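PDB 2ZXR: single-stranded-DNA-specific exonuclease RecJ from Thermus thermophilus, which degrades single-stranded DNA exonucleolytically in the 5' to 3' direction, using divalent metal ions. Local coordinates for residues E183-G187 and A188-F192; W196-H199 and E200-L204; I351-A354 and T355-P358; E511-N515 and G516-Y520; L544-L547 and E548-R552. All coordinates share one frame; numbering follows the deposited sequence.

Interaction 1 of 5, residues E183-G187 and A188-F192; sequences EKPTG and AGVAF
With chi1 of 66°, Thr186 holds OG1 between its backbone N and carbonyl carbon, turned toward the first amides of the helix that starts next to it, while Val190, with CG1 anti to its N (chi1 175°), has CG2 beside that N, close to Thr186 O. Thr186 is the N-cap of helix 187-201: its OG1 accepts a weak capping bond from Gly189 N at 3.4 Å. The main-chain oxygen of the same residue begins the helical ladder, taking Val190 N at 2.8 Å, and Gly187 O takes Ala191 N at 3.0 Å in the next rung. Val190 CG2 lies 3.2 Å from Thr186 O and also meets the ring of Pro185, whose CG is 4.1 Å from it, a small apolar contact just ahead of the cap. The stronger partner of the threonine hydroxyl is Asp84, which binds the magnesium ion together with Asp136, His160, His161 and Asp221. Asp84 is also hydrogen-bonded by the amides of Gly187 and Ala188. The cap therefore belongs to the second shell of the metal site in the DHH domain: one hydroxyl and two amides at a helix N-terminus fix the orientation of a metal-binding carboxylate.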
loop_
_atom_site.group_PDB
_atom_site.type_symbol
_atom_site.label_atom_id
_atom_site.label_comp_id
_atom_site.label_asym_id
_atom_site.label_seq_id
_atom_site.Cartn_x
_atom_site.Cartn_y
_atom_site.Cartn_z
ATOM N N GLU A 183 4.688 -17.634 0.716
ATOM C CA GLU A 183 5.615 -16.748 -0.004
ATOM C C GLU A 183 4.982 -16.510 -1.372
ATOM O O GLU A 183 4.323 -17.403 -1.904
ATOM C CB GLU A 183 6.982 -17.411 -0.203
ATOM C CG GLU A 183 7.706 -17.758 1.074
ATOM C CD GLU A 183 7.967 -16.549 1.949
ATOM O OE1 GLU A 183 8.510 -16.740 3.054
ATOM O OE2 GLU A 183 7.642 -15.415 1.541
ATOM N N LYS A 184 5.184 -15.330 -1.949
ATOM C CA LYS A 184 4.594 -15.050 -3.253
ATOM C C LYS A 184 5.586 -14.517 -4.299
ATOM O O LYS A 184 5.429 -13.415 -4.824
ATOM C CB LYS A 184 3.428 -14.084 -3.057
ATOM C CG LYS A 184 2.450 -14.592 -1.989
ATOM C CD LYS A 184 1.420 -13.537 -1.606
ATOM C CE LYS A 184 0.249 -14.163 -0.828
ATOM N NZ LYS A 184 -0.361 -15.316 -1.570
ATOM N N PRO A 185 6.626 -15.303 -4.611
ATOM C CA PRO A 185 7.610 -14.857 -5.605
ATOM C C PRO A 185 6.934 -14.629 -6.963
ATOM O O PRO A 185 5.884 -15.201 -7.249
ATOM C CB PRO A 185 8.642 -15.989 -5.602
ATOM C CG PRO A 185 7.849 -17.183 -5.181
ATOM C CD PRO A 185 6.949 -16.652 -4.100
ATOM N N THR A 186 7.505 -13.771 -7.797
ATOM C CA THR A 186 6.877 -13.498 -9.094
ATOM C C THR A 186 7.556 -14.296 -10.212
ATOM O O THR A 186 8.350 -15.192 -9.950
ATOM C CB THR A 186 6.947 -11.980 -9.442
ATOM O OG1 THR A 186 8.312 -11.594 -9.639
ATOM C CG2 THR A 186 6.364 -11.143 -8.309
ATOM N N GLY A 187 7.239 -13.958 -11.457
ATOM C CA GLY A 187 7.857 -14.655 -12.572
ATOM C C GLY A 187 9.374 -14.509 -12.524
ATOM O O GLY A 187 10.106 -15.476 -12.738
ATOM N N ALA A 188 9.850 -13.295 -12.265
ATOM C CA ALA A 188 11.279 -13.041 -12.197
ATOM C C ALA A 188 11.848 -13.621 -10.898
ATOM O O ALA A 188 13.012 -14.033 -10.850
ATOM C CB ALA A 188 11.558 -11.530 -12.285
ATOM N N GLY A 189 11.026 -13.646 -9.850
ATOM C CA GLY A 189 11.471 -14.202 -8.582
ATOM C C GLY A 189 11.740 -15.696 -8.706
ATOM O O GLY A 189 12.736 -16.219 -8.169
ATOM N N VAL A 190 10.837 -16.384 -9.414
ATOM C CA VAL A 190 10.959 -17.821 -9.637
ATOM C C VAL A 190 12.125 -18.109 -10.619
ATOM O O VAL A 190 12.869 -19.064 -10.412
ATOM C CB VAL A 190 9.607 -18.419 -10.147
ATOM C CG1 VAL A 190 9.788 -19.911 -10.503
ATOM C CG2 VAL A 190 8.524 -18.286 -9.044
ATOM N N ALA A 191 12.297 -17.285 -11.654
ATOM C CA ALA A 191 13.439 -17.460 -12.567
ATOM C C ALA A 191 14.744 -17.375 -11.730
ATOM O O ALA A 191 15.704 -18.127 -11.935
ATOM C CB ALA A 191 13.454 -16.364 -13.608
ATOM N N PHE A 192 14.762 -16.429 -10.799
ATOM C CA PHE A 192 15.910 -16.224 -9.918
ATOM C C PHE A 192 16.098 -17.466 -9.023
ATOM O O PHE A 192 17.197 -17.955 -8.862
ATOM C CB PHE A 192 15.641 -14.973 -9.067
ATOM C CG PHE A 192 16.691 -14.677 -8.056
ATOM C CD1 PHE A 192 17.864 -14.053 -8.423
ATOM C CD2 PHE A 192 16.492 -14.993 -6.713
ATOM C CE1 PHE A 192 18.828 -13.737 -7.475
ATOM C CE2 PHE A 192 17.462 -14.681 -5.758
ATOM C CZ PHE A 192 18.620 -14.053 -6.146
#

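Interaction 2 of 5, residues W196-H199 and E200-L204; sequences WALH and ERLGL
This is a helix C-terminal contact, Trp196 with Glu200 and His199 with Leu204, in the last turns of helix 187-201 and the loop into which they unwind, at the periphery of the DHH domain and away from the metal site. Trp196 and Glu200 run side by side in the same direction. Glu200 OE1 comes to the indole edge near the ring plane and accepts a weak hydrogen bond from Trp196 NE1 at 3.3 Å, with ring and carboxylate planes 42° apart. A bend in the glutamate at chi2 (-92°) swings its carboxylate toward the indole nitrogen, and CG passes 3.7 Å from Trp196 CD1. The helix stops in a Schellman motif: Gly203 takes positive phi, 70°, its N bonds to Glu200 O at 3.0 Å, and Leu204 N turns back to His199 O in a nearly straight bond of 2.7 Å. That reversal brings Leu204 against His199, with CB 3.9 Å from ND1 and CD1 over one face of the imidazole, whose ND1 is hydrogen-bonded to Pro205 O. Leu198 and Leu202 meet at an angle, Leu198 CG to Leu202 CD1 at 3.9 Å. Arg201 sends its guanidinium away to a salt bridge with Glu66 on helix 60-70.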
loop_
_atom_site.group_PDB
_atom_site.type_symbol
_atom_site.label_atom_id
_atom_site.label_comp_id
_atom_site.label_asym_id
_atom_site.label_seq_id
_atom_site.Cartn_x
_atom_site.Cartn_y
_atom_site.Cartn_z
ATOM N N TRP A 196 19.221 -20.111 -8.965
ATOM C CA TRP A 196 19.846 -20.376 -7.667
ATOM C C TRP A 196 19.892 -21.894 -7.377
ATOM O O TRP A 196 20.909 -22.426 -6.900
ATOM C CB TRP A 196 19.061 -19.644 -6.576
ATOM C CG TRP A 196 19.698 -19.589 -5.208
ATOM C CD1 TRP A 196 20.651 -20.427 -4.699
ATOM C CD2 TRP A 196 19.374 -18.670 -4.159
ATOM N NE1 TRP A 196 20.934 -20.083 -3.396
ATOM C CE2 TRP A 196 20.163 -19.009 -3.044
ATOM C CE3 TRP A 196 18.484 -17.592 -4.056
ATOM C CZ2 TRP A 196 20.096 -18.310 -1.832
ATOM C CZ3 TRP A 196 18.418 -16.892 -2.841
ATOM C CH2 TRP A 196 19.223 -17.261 -1.749
ATOM N N ALA A 197 18.786 -22.577 -7.657
ATOM C CA ALA A 197 18.713 -24.020 -7.465
ATOM C C ALA A 197 19.799 -24.692 -8.317
ATOM O O ALA A 197 20.460 -25.618 -7.864
ATOM C CB ALA A 197 17.325 -24.532 -7.859
ATOM N N LEU A 198 19.982 -24.221 -9.547
ATOM C CA LEU A 198 21.008 -24.773 -10.427
ATOM C C LEU A 198 22.421 -24.525 -9.850
ATOM O O LEU A 198 23.286 -25.398 -9.908
ATOM C CB LEU A 198 20.904 -24.153 -11.829
ATOM C CG LEU A 198 22.002 -24.562 -12.830
ATOM C CD1 LEU A 198 21.961 -26.075 -13.078
ATOM C CD2 LEU A 198 21.826 -23.805 -14.136
ATOM N N HIS A 199 22.656 -23.321 -9.329
ATOM C CA HIS A 199 23.950 -22.988 -8.725
ATOM C C HIS A 199 24.239 -23.922 -7.560
ATOM O O HIS A 199 25.366 -24.380 -7.365
ATOM C CB HIS A 199 23.958 -21.541 -8.227
ATOM C CG HIS A 199 24.274 -20.556 -9.301
ATOM N ND1 HIS A 199 25.118 -19.487 -9.105
ATOM C CD2 HIS A 199 23.943 -20.541 -10.616
ATOM C CE1 HIS A 199 25.308 -18.863 -10.254
ATOM N NE2 HIS A 199 24.605 -19.485 -11.186
ATOM N N GLU A 200 23.212 -24.189 -6.769
ATOM C CA GLU A 200 23.366 -25.090 -5.646
ATOM C C GLU A 200 23.808 -26.464 -6.153
ATOM O O GLU A 200 24.743 -27.046 -5.604
ATOM C CB GLU A 200 22.050 -25.203 -4.888
ATOM C CG GLU A 200 21.696 -23.916 -4.181
ATOM C CD GLU A 200 22.211 -23.892 -2.763
ATOM O OE1 GLU A 200 22.470 -22.779 -2.216
ATOM O OE2 GLU A 200 22.343 -25.001 -2.190
ATOM N N ARG A 201 23.133 -26.982 -7.181
ATOM C CA ARG A 201 23.497 -28.284 -7.746
ATOM C C ARG A 201 24.926 -28.293 -8.260
ATOM O O ARG A 201 25.621 -29.297 -8.124
ATOM C CB ARG A 201 22.595 -28.675 -8.931
ATOM C CG ARG A 201 21.233 -29.269 -8.567
ATOM C CD ARG A 201 20.541 -29.844 -9.806
ATOM N NE ARG A 201 21.163 -31.090 -10.276
ATOM C CZ ARG A 201 20.929 -32.291 -9.745
ATOM N NH1 ARG A 201 20.086 -32.420 -8.724
ATOM N NH2 ARG A 201 21.533 -33.373 -10.238
ATOM N N LEU A 202 25.351 -27.181 -8.855
ATOM C CA LEU A 202 26.677 -27.072 -9.422
ATOM C C LEU A 202 27.733 -26.709 -8.404
ATOM O O LEU A 202 28.889 -26.543 -8.764
ATOM C CB LEU A 202 26.686 -26.027 -10.543
ATOM C CG LEU A 202 25.825 -26.352 -11.777
ATOM C CD1 LEU A 202 25.850 -25.194 -12.785
ATOM C CD2 LEU A 202 26.372 -27.622 -12.420
ATOM N N GLY A 203 27.336 -26.578 -7.138
ATOM C CA GLY A 203 28.297 -26.210 -6.110
ATOM C C GLY A 203 28.780 -24.774 -6.215
ATOM O O GLY A 203 29.917 -24.475 -5.853
ATOM N N LEU A 204 27.925 -23.876 -6.707
ATOM C CA LEU A 204 28.301 -22.476 -6.836
ATOM C C LEU A 204 27.543 -21.618 -5.809
ATOM O O LEU A 204 26.466 -21.984 -5.347
ATOM C CB LEU A 204 28.012 -21.967 -8.259
ATOM C CG LEU A 204 28.645 -22.747 -9.414
ATOM C CD1 LEU A 204 28.226 -22.134 -10.750
ATOM C CD2 LEU A 204 30.186 -22.718 -9.275
#

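Interaction 3 of 5, residues I351-A354 and T355-P358; sequences ILEA and TLRP
Ile351 opens the last turn of helix 341-355, and its carbonyl oxygen takes a weak hydrogen bond from Thr355 N at 3.0 Å and only 124°. This is the C-terminal end of a helix in the DHHA1 domain, where the chain leaves helical geometry at Leu356 by a positive phi of 60° and runs on into strand 359-363. The side chain of Ile351 leads away from the turn, toward Ile332 and Val359 on neighbouring strands and Leu318 and Leu321 on helix 293-321, a buried setting. Thr355 CB comes 3.0 Å from Ile351 O, with CG2 also beside it. Next in sequence, Leu352 uses both its backbone and its side chain. Its oxygen accepts Leu356 N at 2.5 Å, unusually short and so of doubtful exact length, and, weakly, Thr355 N at 3.4 Å; two successive amides converge on one carbonyl where the helix ends. The side chain sets CG anti to its own N, chi1 173°, which carries the branch back against the departing chain, with CG 3.4 Å and CD1 3.6 Å from Arg357 O. Arg357 itself turns its guanidinium away to a salt bridge with Asp423, while the main-chain oxygens of Thr355 and Leu356 accept hydrogen bonds from Arg4. Last in the walk, Ala354 N gives Ile351 O a second weak hydrogen bond, at 3.2 Å.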
loop_
_atom_site.group_PDB
_atom_site.type_symbol
_atom_site.label_atom_id
_atom_site.label_comp_id
_atom_site.label_asym_id
_atom_site.label_seq_id
_atom_site.Cartn_x
_atom_site.Cartn_y
_atom_site.Cartn_z
ATOM N N ILE A 351 -9.453 5.549 -14.936
ATOM C CA ILE A 351 -10.875 5.897 -14.863
ATOM C C ILE A 351 -11.484 5.319 -13.604
ATOM O O ILE A 351 -12.269 5.968 -12.917
ATOM C CB ILE A 351 -11.661 5.379 -16.088
ATOM C CG1 ILE A 351 -11.202 6.149 -17.326
ATOM C CG2 ILE A 351 -13.181 5.541 -15.843
ATOM C CD1 ILE A 351 -11.845 5.719 -18.654
ATOM N N LEU A 352 -11.140 4.078 -13.310
ATOM C CA LEU A 352 -11.655 3.437 -12.121
ATOM C C LEU A 352 -11.283 4.250 -10.878
ATOM O O LEU A 352 -12.058 4.326 -9.910
ATOM C CB LEU A 352 -11.075 2.034 -12.003
ATOM C CG LEU A 352 -11.358 1.239 -10.729
ATOM C CD1 LEU A 352 -11.417 -0.236 -11.069
ATOM C CD2 LEU A 352 -10.279 1.531 -9.668
ATOM N N GLU A 353 -10.112 4.879 -10.907
ATOM C CA GLU A 353 -9.667 5.625 -9.735
ATOM C C GLU A 353 -10.375 6.962 -9.547
ATOM O O GLU A 353 -10.558 7.423 -8.430
ATOM C CB GLU A 353 -8.154 5.838 -9.801
ATOM C CG GLU A 353 -7.523 6.004 -8.444
ATOM C CD GLU A 353 -7.717 4.784 -7.541
ATOM O OE1 GLU A 353 -8.160 4.993 -6.379
ATOM O OE2 GLU A 353 -7.426 3.635 -7.981
ATOM N N ALA A 354 -10.767 7.583 -10.646
ATOM C CA ALA A 354 -11.440 8.869 -10.595
ATOM C C ALA A 354 -12.901 8.638 -10.280
ATOM O O ALA A 354 -13.611 9.516 -9.800
ATOM C CB ALA A 354 -11.330 9.552 -11.969
ATOM N N THR A 355 -13.317 7.410 -10.520
ATOM C CA THR A 355 -14.709 7.019 -10.437
ATOM C C THR A 355 -15.140 5.995 -9.369
ATOM O O THR A 355 -16.308 5.963 -8.945
ATOM C CB THR A 355 -15.043 6.510 -11.861
ATOM O OG1 THR A 355 -15.990 7.379 -12.483
ATOM C CG2 THR A 355 -15.473 5.082 -11.837
ATOM N N LEU A 356 -14.215 5.150 -8.944
ATOM C CA LEU A 356 -14.538 4.108 -7.974
ATOM C C LEU A 356 -15.630 3.183 -8.535
ATOM O O LEU A 356 -16.575 2.816 -7.835
ATOM C CB LEU A 356 -14.996 4.739 -6.658
ATOM C CG LEU A 356 -14.056 4.559 -5.456
ATOM C CD1 LEU A 356 -12.580 4.596 -5.875
ATOM C CD2 LEU A 356 -14.374 5.631 -4.432
ATOM N N ARG A 357 -15.489 2.818 -9.810
ATOM C CA ARG A 357 -16.432 1.929 -10.487
ATOM C C ARG A 357 -15.671 0.960 -11.397
ATOM O O ARG A 357 -14.579 1.260 -11.876
ATOM C CB ARG A 357 -17.395 2.723 -11.369
ATOM C CG ARG A 357 -18.318 3.680 -10.662
ATOM C CD ARG A 357 -19.299 2.945 -9.803
ATOM N NE ARG A 357 -20.214 3.881 -9.169
ATOM C CZ ARG A 357 -21.209 3.520 -8.369
ATOM N NH1 ARG A 357 -21.417 2.235 -8.114
ATOM N NH2 ARG A 357 -21.976 4.448 -7.814
ATOM N N PRO A 358 -16.248 -0.223 -11.646
ATOM C CA PRO A 358 -15.588 -1.194 -12.519
ATOM C C PRO A 358 -15.516 -0.518 -13.898
ATOM O O PRO A 358 -16.423 0.252 -14.262
ATOM C CB PRO A 358 -16.552 -2.380 -12.508
ATOM C CG PRO A 358 -17.295 -2.236 -11.212
ATOM C CD PRO A 358 -17.509 -0.754 -11.099
#

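Interaction 4 of 5, residues E511-N515 and G516-Y520; sequences ENAWN and GHLAY
A tight beta hairpin, formed by strands 503-514 and 517-528, carries this contact at its tip, and side chains meet across it on the face of Glu511, Ala513, Leu518 and Tyr520. Glu511 and Tyr520 face each other in a non-hydrogen-bonded pair and run side by side in the same direction. The extended glutamate, with CG anti to its N (chi1 -179°), passes along the ring, its CG 3.7 Å from Tyr520 CE1. At its end OE2 accepts a hydrogen bond from Tyr520 OH at 2.4 Å, so short that its exact length is doubtful, with carboxylate and ring planes 66° apart. On the same face Leu518 fills the neighbouring position: CD2 rests 3.6 Å from Ala513 CB, while CD1 comes 3.7 Å from Glu511 OE2.

The hairpin belongs to the OB domain, and helix 440-447 packs against this face through Phe444, which touches both Glu511 and Tyr520. A type I' turn from Trp514 to His517 reverses the chain, with Asn515 and Gly516 both at positive phi. The Trp514 and His517 pair closes it through Trp514 N to His517 O, 2.7 Å. The return bond, His517 N to Trp514 O, arrives from above the carbonyl plane, 57° out of it. Over the centre of one imidazole face of His517 sits Asn515 O, 3.3 Å above the ring plane. Further down, Asn512 and Ala519 form a hydrogen-bonded pair, and Asn512 turns its ND2 to Glu521.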
loop_
_atom_site.group_PDB
_atom_site.type_symbol
_atom_site.label_atom_id
_atom_site.label_comp_id
_atom_site.label_asym_id
_atom_site.label_seq_id
_atom_site.Cartn_x
_atom_site.Cartn_y
_atom_site.Cartn_z
ATOM N N GLU A 511 9.856 14.035 5.248
ATOM C CA GLU A 511 11.110 14.696 5.594
ATOM C C GLU A 511 11.458 15.410 4.296
ATOM O O GLU A 511 11.908 14.773 3.344
ATOM C CB GLU A 511 12.206 13.687 5.937
ATOM C CG GLU A 511 13.551 14.346 6.327
ATOM C CD GLU A 511 14.626 13.331 6.746
ATOM O OE1 GLU A 511 15.112 12.581 5.878
ATOM O OE2 GLU A 511 14.982 13.273 7.949
ATOM N N ASN A 512 11.218 16.714 4.239
ATOM C CA ASN A 512 11.511 17.474 3.032
ATOM C C ASN A 512 12.837 18.214 3.161
ATOM O O ASN A 512 13.061 18.955 4.111
ATOM C CB ASN A 512 10.384 18.474 2.737
ATOM C CG ASN A 512 9.055 17.789 2.492
ATOM O OD1 ASN A 512 9.004 16.743 1.862
ATOM N ND2 ASN A 512 7.976 18.386 2.978
ATOM N N ALA A 513 13.722 18.006 2.197
ATOM C CA ALA A 513 15.016 18.659 2.237
ATOM C C ALA A 513 15.035 19.849 1.296
ATOM O O ALA A 513 14.420 19.835 0.227
ATOM C CB ALA A 513 16.106 17.673 1.860
ATOM N N TRP A 514 15.737 20.887 1.715
ATOM C CA TRP A 514 15.860 22.085 0.906
ATOM C C TRP A 514 16.990 22.974 1.405
ATOM O O TRP A 514 17.134 23.206 2.603
ATOM C CB TRP A 514 14.560 22.876 0.907
ATOM C CG TRP A 514 14.651 24.073 0.035
ATOM C CD1 TRP A 514 15.139 25.300 0.373
ATOM C CD2 TRP A 514 14.314 24.141 -1.355
ATOM N NE1 TRP A 514 15.127 26.133 -0.724
ATOM C CE2 TRP A 514 14.629 25.445 -1.798
ATOM C CE3 TRP A 514 13.778 23.223 -2.271
ATOM C CZ2 TRP A 514 14.431 25.859 -3.121
ATOM C CZ3 TRP A 514 13.578 23.633 -3.590
ATOM C CH2 TRP A 514 13.907 24.944 -4.000
ATOM N N ASN A 515 17.805 23.455 0.475
ATOM C CA ASN A 515 18.895 24.339 0.847
ATOM C C ASN A 515 19.754 23.655 1.914
ATOM O O ASN A 515 20.249 24.301 2.838
ATOM C CB ASN A 515 18.306 25.646 1.388
ATOM C CG ASN A 515 19.183 26.839 1.110
ATOM O OD1 ASN A 515 19.982 26.824 0.166
ATOM N ND2 ASN A 515 19.030 27.893 1.913
ATOM N N GLY A 516 19.915 22.343 1.780
ATOM C CA GLY A 516 20.706 21.592 2.737
ATOM C C GLY A 516 20.081 21.493 4.120
ATOM O O GLY A 516 20.778 21.212 5.095
ATOM N N HIS A 517 18.770 21.717 4.211
ATOM C CA HIS A 517 18.066 21.641 5.492
ATOM C C HIS A 517 16.824 20.765 5.395
ATOM O O HIS A 517 16.238 20.629 4.329
ATOM C CB HIS A 517 17.700 23.045 5.952
ATOM C CG HIS A 517 18.884 23.947 6.066
ATOM N ND1 HIS A 517 18.832 25.294 5.765
ATOM C CD2 HIS A 517 20.166 23.691 6.427
ATOM C CE1 HIS A 517 20.030 25.826 5.934
ATOM N NE2 HIS A 517 20.857 24.875 6.336
ATOM N N LEU A 518 16.439 20.172 6.521
ATOM C CA LEU A 518 15.294 19.271 6.578
ATOM C C LEU A 518 14.120 19.908 7.298
ATOM O O LEU A 518 14.312 20.710 8.195
ATOM C CB LEU A 518 15.706 17.983 7.292
ATOM C CG LEU A 518 16.968 17.304 6.742
ATOM C CD1 LEU A 518 17.344 16.097 7.587
ATOM C CD2 LEU A 518 16.723 16.878 5.305
ATOM N N ALA A 519 12.905 19.566 6.874
ATOM C CA ALA A 519 11.673 20.065 7.482
ATOM C C ALA A 519 10.691 18.883 7.532
ATOM O O ALA A 519 10.461 18.222 6.515
ATOM C CB ALA A 519 11.075 21.204 6.648
ATOM N N TYR A 520 10.119 18.633 8.712
ATOM C CA TYR A 520 9.184 17.531 8.906
ATOM C C TYR A 520 7.777 18.012 8.754
ATOM O O TYR A 520 7.256 18.709 9.603
ATOM C CB TYR A 520 9.426 16.918 10.269
ATOM C CG TYR A 520 10.777 16.274 10.271
ATOM C CD1 TYR A 520 10.931 14.949 9.854
ATOM C CD2 TYR A 520 11.923 17.022 10.560
ATOM C CE1 TYR A 520 12.188 14.383 9.723
ATOM C CE2 TYR A 520 13.185 16.469 10.428
ATOM C CZ TYR A 520 13.313 15.153 10.009
ATOM O OH TYR A 520 14.555 14.597 9.862
#

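Interaction 5 of 5, residues L544-L547 and E548-R552; sequences LPLL and EALAR
Leu544 meets Glu548 and Arg552 just where the chain turns into helix 546-554. From its CB, the leucine places CG anti to the backbone N (chi1 -180°), 3.9 Å from Glu548 CB. There the side chain divides. CD1 reaches the carboxylate, 3.2 Å from Glu548 OE1, the two side chains crossing at about a right angle. CD2 instead points to the first turn, 3.8 Å from Ala549 CA, and also lies 3.7 Å from Arg552 NH2. One apolar side chain thus touches residues four, five and eight places further along.

Pro545 is the N-cap residue, and its carbonyl oxygen receives Ala549 N at 3.0 Å. Its ring runs beside the extended side chain of Glu548, with CG 3.8 Å from OE2, so the carboxylate rests on two apolar neighbours. Farther round the helix, Leu546 and Leu550 meet one turn apart, Leu546 CG to Leu550 CD1 at 3.6 Å.

This helix belongs to the C-terminal domain of RecJ and follows strand 541-543 at the edge of its parallel sheet. Arg552 has salt bridges to Glu602 and Glu557. The contact therefore combines a hydrophobic staple, in which Leu544 CD2, just before the N-cap, meets Ala549 CB at 4.0 Å, with charged groups along its border, and the carboxylate of Glu548, lying by the helix N-terminus, would probably be favoured there by the helix dipole.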
loop_
_atom_site.group_PDB
_atom_site.type_symbol
_atom_site.label_atom_id
_atom_site.label_comp_id
_atom_site.label_asym_id
_atom_site.label_seq_id
_atom_site.Cartn_x
_atom_site.Cartn_y
_atom_site.Cartn_z
ATOM N N LEU A 544 -19.274 12.991 27.121
ATOM C CA LEU A 544 -20.304 14.002 27.311
ATOM C C LEU A 544 -19.542 15.272 27.696
ATOM O O LEU A 544 -18.621 15.216 28.508
ATOM C CB LEU A 544 -21.234 13.600 28.451
ATOM C CG LEU A 544 -22.399 14.515 28.821
ATOM C CD1 LEU A 544 -23.473 14.462 27.747
ATOM C CD2 LEU A 544 -22.994 14.050 30.152
ATOM N N PRO A 545 -19.902 16.420 27.097
ATOM C CA PRO A 545 -19.260 17.706 27.383
ATOM C C PRO A 545 -19.357 18.026 28.883
ATOM O O PRO A 545 -20.374 17.735 29.511
ATOM C CB PRO A 545 -20.062 18.689 26.535
ATOM C CG PRO A 545 -20.485 17.838 25.357
ATOM C CD PRO A 545 -20.912 16.555 26.034
ATOM N N LEU A 546 -18.308 18.624 29.443
ATOM C CA LEU A 546 -18.300 18.950 30.870
ATOM C C LEU A 546 -19.503 19.788 31.319
ATOM O O LEU A 546 -20.073 19.547 32.393
ATOM C CB LEU A 546 -17.022 19.687 31.265
ATOM C CG LEU A 546 -16.994 20.019 32.768
ATOM C CD1 LEU A 546 -16.987 18.724 33.566
ATOM C CD2 LEU A 546 -15.752 20.846 33.127
ATOM N N LEU A 547 -19.881 20.779 30.514
ATOM C CA LEU A 547 -21.023 21.621 30.866
ATOM C C LEU A 547 -22.262 20.757 31.058
ATOM O O LEU A 547 -22.963 20.883 32.059
ATOM C CB LEU A 547 -21.295 22.657 29.771
ATOM C CG LEU A 547 -20.155 23.630 29.498
ATOM C CD1 LEU A 547 -20.505 24.489 28.288
ATOM C CD2 LEU A 547 -19.907 24.490 30.725
ATOM N N GLU A 548 -22.540 19.884 30.101
ATOM C CA GLU A 548 -23.708 19.026 30.234
ATOM C C GLU A 548 -23.612 18.132 31.457
ATOM O O GLU A 548 -24.591 17.951 32.165
ATOM C CB GLU A 548 -23.897 18.156 28.995
ATOM C CG GLU A 548 -24.431 18.899 27.801
ATOM C CD GLU A 548 -24.652 17.983 26.614
ATOM O OE1 GLU A 548 -25.269 16.907 26.799
ATOM O OE2 GLU A 548 -24.216 18.344 25.497
ATOM N N ALA A 549 -22.436 17.572 31.710
ATOM C CA ALA A 549 -22.268 16.683 32.848
ATOM C C ALA A 549 -22.529 17.382 34.185
ATOM O O ALA A 549 -23.179 16.817 35.071
ATOM C CB ALA A 549 -20.854 16.067 32.844
ATOM N N LEU A 550 -22.004 18.597 34.328
ATOM C CA LEU A 550 -22.157 19.343 35.568
ATOM C C LEU A 550 -23.600 19.739 35.811
ATOM O O LEU A 550 -24.047 19.751 36.947
ATOM C CB LEU A 550 -21.239 20.582 35.571
ATOM C CG LEU A 550 -19.741 20.249 35.680
ATOM C CD1 LEU A 550 -18.909 21.491 35.418
ATOM C CD2 LEU A 550 -19.429 19.652 37.047
ATOM N N ALA A 551 -24.329 20.046 34.746
ATOM C CA ALA A 551 -25.739 20.412 34.887
ATOM C C ALA A 551 -26.504 19.227 35.483
ATOM O O ALA A 551 -27.286 19.388 36.415
ATOM C CB ALA A 551 -26.346 20.792 33.523
ATOM N N ARG A 552 -26.254 18.028 34.956
ATOM C CA ARG A 552 -26.938 16.839 35.448
ATOM C C ARG A 552 -26.524 16.488 36.869
ATOM O O ARG A 552 -27.337 16.012 37.663
ATOM C CB ARG A 552 -26.705 15.674 34.486
ATOM C CG ARG A 552 -27.484 15.859 33.188
ATOM C CD ARG A 552 -27.002 14.972 32.014
ATOM N NE ARG A 552 -26.987 13.548 32.317
ATOM C CZ ARG A 552 -26.736 12.580 31.431
ATOM N NH1 ARG A 552 -26.739 11.305 31.825
ATOM N NH2 ARG A 552 -26.503 12.869 30.146
#

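From the N terminus, all five contacts are local and follow in series, so none nests in or crosses another. Interactions 1 and 2 lie on one helix, 187-201, the first at its start beside the metal site and the second at its end, their centres about 17 Å apart. Interaction 3 ends helix 341-355 in the DHHA1 domain and passes the chain to a strand. Interaction 4 closes a hairpin in the OB domain, and interaction 5 starts a helix in the C-terminal domain, about 74 Å from interaction 2 between centres. Helix starts, helix ends and a strand reversal thus mark turning points in four successive domains.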